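Local coordinates for matrix protein VP40 (Lake Victoria marburgvirus, PDB 5B0V), which drives assembly and budding of virus particles as a matrix protein, existing as a dimer until it reorganizes into multimers at the plasma membrane, at residues E107-L117 and I144-L152. Sequence-based numbering, arbitrary orientation.
Sequences EYPLAHTVAAL and IPAHPLRML
Within the beta-rich N-terminal domain of VP40, the dimer-interface helix that begins at L110 packs its inner flank on the turn and short helix of I144-L152, with H147 making the polar link to the helix. The imidazole edge faces T113: NE2 donates to T113 OG1 at 3.1 Å, almost in the ring plane. T113 OG1 in turn gives its hydrogen to P109 O, which also accepts T113 N, so hydrogen bonds run in a chain from the histidine to the first turn of the helix. On the other ring nitrogen, H147 ND1 accepts L149 N at 3.1 Å, also in plane, and these two bonds fix the ring's rotation. H147 CD2 sits 3.5 Å from Y108 CD1, over the centre of the tyrosine ring, with the two planes inclined at 43°. P148 packs beside it, its CG 3.7 Å from E107 CB and its CD near Y108 CB, while the E107 carboxylate reaches S104 and R194 through OE2. L152 CD1 lies over the rim of the imidazole face opposite the one under P148 CD and meets T113 CG2 at 3.8 Å. Further along the helix, L152 CD2 touches A116 CB and L117 CD2, and L149 CD1 meets L117 CD1; F75 of strand 72-83 touches both L117 and L149. On its outer side the helix meets the second subunit, with A111 against A111 of that chain. With CG1 between the backbone N and the carbonyl carbon (chi1 48°), I144 extends CD1 over one face of the H112 ring, offset toward the rim, 3.9 Å from H112 NE2.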
ATOM      1  N   GLU A 107      15.578   5.601  -7.537  1.00 34.75           N
ATOM      2  CA  GLU A 107      14.962   5.721  -8.862  1.00 33.49           C
ATOM      3  C   GLU A 107      13.592   6.388  -8.813  1.00 32.76           C
ATOM      4  O   GLU A 107      13.194   7.065  -9.756  1.00 32.05           O
ATOM      5  CB  GLU A 107      14.856   4.360  -9.527  1.00 33.25           C
ATOM      6  CG  GLU A 107      16.178   3.623  -9.710  1.00 33.14           C
ATOM      7  CD  GLU A 107      16.002   2.289 -10.389  1.00 32.47           C
ATOM      8  OE1 GLU A 107      15.374   2.309 -11.470  1.00 33.85           O
ATOM      9  OE2 GLU A 107      16.499   1.249  -9.866  1.00 32.00           O
ATOM     10  N   TYR A 108      12.898   6.244  -7.688  1.00 32.66           N
ATOM     11  CA  TYR A 108      11.609   6.918  -7.485  1.00 33.00           C
ATOM     12  C   TYR A 108      11.183   6.851  -6.038  1.00 31.93           C
ATOM     13  O   TYR A 108      11.406   5.832  -5.399  1.00 31.45           O
ATOM     14  CB  TYR A 108      10.543   6.249  -8.352  1.00 33.42           C
ATOM     15  CG  TYR A 108       9.455   7.196  -8.740  1.00 35.22           C
ATOM     16  CD1 TYR A 108       8.344   7.357  -7.944  1.00 36.61           C
ATOM     17  CD2 TYR A 108       9.561   7.967  -9.887  1.00 36.42           C
ATOM     18  CE1 TYR A 108       7.348   8.247  -8.279  1.00 38.08           C
ATOM     19  CE2 TYR A 108       8.576   8.863 -10.231  1.00 37.69           C
ATOM     20  CZ  TYR A 108       7.475   8.997  -9.416  1.00 39.17           C
ATOM     21  OH  TYR A 108       6.472   9.881  -9.739  1.00 42.75           O
ATOM     22  N   PRO A 109      10.533   7.910  -5.503  1.00 32.10           N
ATOM     23  CA  PRO A 109      10.109   7.769  -4.094  1.00 31.64           C
ATOM     24  C   PRO A 109       9.389   6.435  -3.851  1.00 29.97           C
ATOM     25  O   PRO A 109       8.401   6.107  -4.516  1.00 29.07           O
ATOM     26  CB  PRO A 109       9.155   8.942  -3.881  1.00 32.81           C
ATOM     27  CG  PRO A 109       9.567   9.948  -4.867  1.00 33.64           C
ATOM     28  CD  PRO A 109      10.146   9.218  -6.057  1.00 32.68           C
ATOM     29  N   LEU A 110       9.888   5.685  -2.885  1.00 29.20           N
ATOM     30  CA  LEU A 110       9.331   4.400  -2.536  1.00 28.07           C
ATOM     31  C   LEU A 110       7.849   4.443  -2.115  1.00 28.48           C
ATOM     32  O   LEU A 110       7.055   3.633  -2.579  1.00 27.78           O
ATOM     33  CB  LEU A 110      10.175   3.800  -1.417  1.00 28.23           C
ATOM     34  CG  LEU A 110       9.882   2.386  -0.930  1.00 27.66           C
ATOM     35  CD1 LEU A 110       9.909   1.421  -2.103  1.00 26.18           C
ATOM     36  CD2 LEU A 110      10.890   1.981   0.158  1.00 28.45           C
ATOM     37  N   ALA A 111       7.477   5.362  -1.227  1.00 29.73           N
ATOM     38  CA  ALA A 111       6.125   5.384  -0.666  1.00 30.09           C
ATOM     39  C   ALA A 111       5.089   5.617  -1.741  1.00 29.83           C
ATOM     40  O   ALA A 111       4.056   4.953  -1.779  1.00 30.29           O
ATOM     41  CB  ALA A 111       5.996   6.441   0.410  1.00 31.87           C
ATOM     42  N   HIS A 112       5.346   6.558  -2.620  1.00 29.85           N
ATOM     43  CA  HIS A 112       4.476   6.733  -3.776  1.00 29.47           C
ATOM     44  C   HIS A 112       4.379   5.434  -4.551  1.00 27.57           C
ATOM     45  O   HIS A 112       3.310   4.968  -4.880  1.00 27.28           O
ATOM     46  CB  HIS A 112       5.012   7.841  -4.684  1.00 30.14           C
ATOM     47  CG  HIS A 112       4.021   8.320  -5.686  1.00 30.72           C
ATOM     48  ND1 HIS A 112       4.198   9.489  -6.388  1.00 31.99           N
ATOM     49  CD2 HIS A 112       2.827   7.818  -6.082  1.00 30.68           C
ATOM     50  CE1 HIS A 112       3.161   9.682  -7.185  1.00 32.39           C
ATOM     51  NE2 HIS A 112       2.317   8.679  -7.022  1.00 31.70           N
ATOM     52  N   THR A 113       5.519   4.832  -4.823  1.00 26.71           N
ATOM     53  CA  THR A 113       5.549   3.614  -5.623  1.00 25.47           C
ATOM     54  C   THR A 113       4.657   2.545  -5.009  1.00 25.13           C
ATOM     55  O   THR A 113       3.812   1.964  -5.683  1.00 24.50           O
ATOM     56  CB  THR A 113       6.985   3.065  -5.779  1.00 24.70           C
ATOM     57  OG1 THR A 113       7.837   4.081  -6.341  1.00 24.92           O
ATOM     58  CG2 THR A 113       6.969   1.855  -6.667  1.00 23.61           C
ATOM     59  N   VAL A 114       4.847   2.313  -3.716  1.00 25.55           N
ATOM     60  CA  VAL A 114       4.099   1.291  -3.014  1.00 25.71           C
ATOM     61  C   VAL A 114       2.615   1.660  -2.870  1.00 26.73           C
ATOM     62  O   VAL A 114       1.732   0.812  -3.025  1.00 26.34           O
ATOM     63  CB  VAL A 114       4.712   1.007  -1.635  1.00 26.03           C
ATOM     64  CG1 VAL A 114       3.842   0.015  -0.858  1.00 26.11           C
ATOM     65  CG2 VAL A 114       6.132   0.476  -1.801  1.00 25.28           C
ATOM     66  N   ALA A 115       2.340   2.922  -2.586  1.00 28.13           N
ATOM     67  CA  ALA A 115       0.958   3.365  -2.449  1.00 29.42           C
ATOM     68  C   ALA A 115       0.242   3.243  -3.781  1.00 29.37           C
ATOM     69  O   ALA A 115      -0.910   2.805  -3.844  1.00 29.83           O
ATOM     70  CB  ALA A 115       0.917   4.795  -1.958  1.00 30.79           C
ATOM     71  N   ALA A 116       0.946   3.619  -4.843  1.00 29.11           N
ATOM     72  CA  ALA A 116       0.390   3.573  -6.179  1.00 29.15           C
ATOM     73  C   ALA A 116       0.045   2.127  -6.569  1.00 28.62           C
ATOM     74  O   ALA A 116      -0.951   1.861  -7.236  1.00 29.16           O
ATOM     75  CB  ALA A 116       1.365   4.178  -7.159  1.00 28.77           C
ATOM     76  N   LEU A 117       0.880   1.192  -6.151  1.00 27.79           N
ATOM     77  CA  LEU A 117       0.707  -0.195  -6.549  1.00 27.06           C
ATOM     78  C   LEU A 117      -0.467  -0.785  -5.795  1.00 27.51           C
ATOM     79  O   LEU A 117      -1.362  -1.358  -6.393  1.00 27.93           O
ATOM     80  CB  LEU A 117       2.001  -0.995  -6.310  1.00 26.15           C
ATOM     81  CG  LEU A 117       3.084  -0.861  -7.403  1.00 25.60           C
ATOM     82  CD1 LEU A 117       4.385  -1.503  -6.963  1.00 25.07           C
ATOM     83  CD2 LEU A 117       2.624  -1.461  -8.725  1.00 25.24           C
ATOM     84  N   ILE A 144       1.940   6.833 -14.129  1.00 47.20           N
ATOM     85  CA  ILE A 144       2.837   7.922 -13.775  1.00 49.07           C
ATOM     86  C   ILE A 144       4.117   7.947 -14.582  1.00 48.08           C
ATOM     87  O   ILE A 144       4.918   7.000 -14.637  1.00 45.36           O
ATOM     88  CB  ILE A 144       3.126   8.057 -12.278  1.00 51.70           C
ATOM     89  CG1 ILE A 144       3.484   6.715 -11.674  1.00 51.05           C
ATOM     90  CG2 ILE A 144       1.888   8.650 -11.580  1.00 55.60           C
ATOM     91  CD1 ILE A 144       3.634   6.750 -10.166  1.00 50.74           C
ATOM     92  N   PRO A 145       4.303   9.069 -15.239  1.00 48.64           N
ATOM     93  CA  PRO A 145       5.346   9.188 -16.207  1.00 48.09           C
ATOM     94  C   PRO A 145       6.692   8.809 -15.646  1.00 46.36           C
ATOM     95  O   PRO A 145       6.949   8.971 -14.458  1.00 44.47           O
ATOM     96  CB  PRO A 145       5.330  10.679 -16.547  1.00 50.06           C
ATOM     97  CG  PRO A 145       4.521  11.333 -15.481  1.00 50.71           C
ATOM     98  CD  PRO A 145       3.530  10.309 -15.089  1.00 49.43           C
ATOM     99  N   ALA A 146       7.556   8.323 -16.522  1.00 45.73           N
ATOM    100  CA  ALA A 146       8.948   8.163 -16.169  1.00 43.47           C
ATOM    101  C   ALA A 146       9.152   7.133 -15.087  1.00 41.53           C
ATOM    102  O   ALA A 146      10.277   6.929 -14.661  1.00 41.70           O
ATOM    103  CB  ALA A 146       9.513   9.491 -15.694  1.00 44.62           C
ATOM    104  N   HIS A 147       8.095   6.469 -14.631  1.00 39.79           N
ATOM    105  CA  HIS A 147       8.275   5.559 -13.527  1.00 36.80           C
ATOM    106  C   HIS A 147       9.047   4.332 -13.966  1.00 33.31           C
ATOM    107  O   HIS A 147       8.733   3.756 -14.986  1.00 32.73           O
ATOM    108  CB  HIS A 147       6.959   5.129 -12.901  1.00 36.86           C
ATOM    109  CG  HIS A 147       7.152   4.589 -11.528  1.00 36.45           C
ATOM    110  ND1 HIS A 147       7.783   3.390 -11.288  1.00 35.48           N
ATOM    111  CD2 HIS A 147       6.922   5.136 -10.317  1.00 37.69           C
ATOM    112  CE1 HIS A 147       7.890   3.193  -9.991  1.00 35.52           C
ATOM    113  NE2 HIS A 147       7.360   4.234  -9.377  1.00 37.60           N
ATOM    114  N   PRO A 148      10.063   3.936 -13.192  1.00 31.18           N
ATOM    115  CA  PRO A 148      10.894   2.773 -13.522  1.00 30.28           C
ATOM    116  C   PRO A 148      10.107   1.512 -13.839  1.00 29.08           C
ATOM    117  O   PRO A 148      10.428   0.844 -14.794  1.00 29.14           O
ATOM    118  CB  PRO A 148      11.735   2.551 -12.264  1.00 29.44           C
ATOM    119  CG  PRO A 148      11.803   3.875 -11.636  1.00 30.41           C
ATOM    120  CD  PRO A 148      10.580   4.663 -12.030  1.00 31.31           C
ATOM    121  N   LEU A 149       9.137   1.176 -13.012  1.00 28.98           N
ATOM    122  CA  LEU A 149       8.282   0.007 -13.229  1.00 29.09           C
ATOM    123  C   LEU A 149       7.242   0.248 -14.315  1.00 30.81           C
ATOM    124  O   LEU A 149       6.471   1.225 -14.274  1.00 31.04           O
ATOM    125  CB  LEU A 149       7.561  -0.385 -11.939  1.00 28.19           C
ATOM    126  CG  LEU A 149       8.455  -0.615 -10.726  1.00 27.29           C
ATOM    127  CD1 LEU A 149       7.594  -0.842  -9.503  1.00 27.30           C
ATOM    128  CD2 LEU A 149       9.404  -1.775 -10.930  1.00 26.37           C
ATOM    129  N   ARG A 150       7.202  -0.673 -15.269  1.00 31.80           N
ATOM    130  CA  ARG A 150       6.316  -0.504 -16.411  1.00 33.91           C
ATOM    131  C   ARG A 150       4.841  -0.378 -15.982  1.00 33.19           C
ATOM    132  O   ARG A 150       4.117   0.463 -16.511  1.00 34.05           O
ATOM    133  CB  ARG A 150       6.481  -1.655 -17.414  1.00 35.27           C
ATOM    134  CG  ARG A 150       5.727  -1.391 -18.698  1.00 38.20           C
ATOM    135  CD  ARG A 150       5.718  -2.568 -19.653  1.00 41.49           C
ATOM    136  NE  ARG A 150       4.564  -2.464 -20.551  1.00 45.33           N
ATOM    137  CZ  ARG A 150       4.501  -1.689 -21.633  1.00 48.46           C
ATOM    138  NH1 ARG A 150       5.531  -0.937 -21.992  1.00 51.29           N
ATOM    139  NH2 ARG A 150       3.388  -1.646 -22.359  1.00 50.13           N
HETATM  140  N   MSE A 151       4.410  -1.200 -15.029  1.00 30.75           N
HETATM  141  CA  MSE A 151       3.016  -1.189 -14.596  1.00 30.44           C
HETATM  142  C   MSE A 151       2.526   0.193 -14.219  1.00 31.18           C
HETATM  143  O   MSE A 151       1.437   0.581 -14.611  1.00 31.30           O
HETATM  144  CB  MSE A 151       2.848  -2.157 -13.438  1.00 29.21           C
HETATM  145  CG  MSE A 151       1.425  -2.272 -12.927  1.00 29.60           C
HETATM  146 SE   MSE A 151       0.344  -3.544 -13.967  1.00 29.91          SE
HETATM  147  CE  MSE A 151      -0.426  -2.135 -15.030  1.00 31.20           C
ATOM    148  N   LEU A 152       3.319   0.962 -13.473  1.00 31.42           N
ATOM    149  CA  LEU A 152       2.898   2.303 -13.056  1.00 31.86           C
ATOM    150  C   LEU A 152       3.128   3.268 -14.157  1.00 33.53           C
ATOM    151  O   LEU A 152       2.297   4.131 -14.384  1.00 34.86           O
ATOM    152  CB  LEU A 152       3.667   2.783 -11.850  1.00 31.38           C
ATOM    153  CG  LEU A 152       3.523   1.948 -10.577  1.00 30.58           C
ATOM    154  CD1 LEU A 152       4.426   2.483  -9.482  1.00 30.70           C
ATOM    155  CD2 LEU A 152       2.096   1.961 -10.112  1.00 31.05           C
TER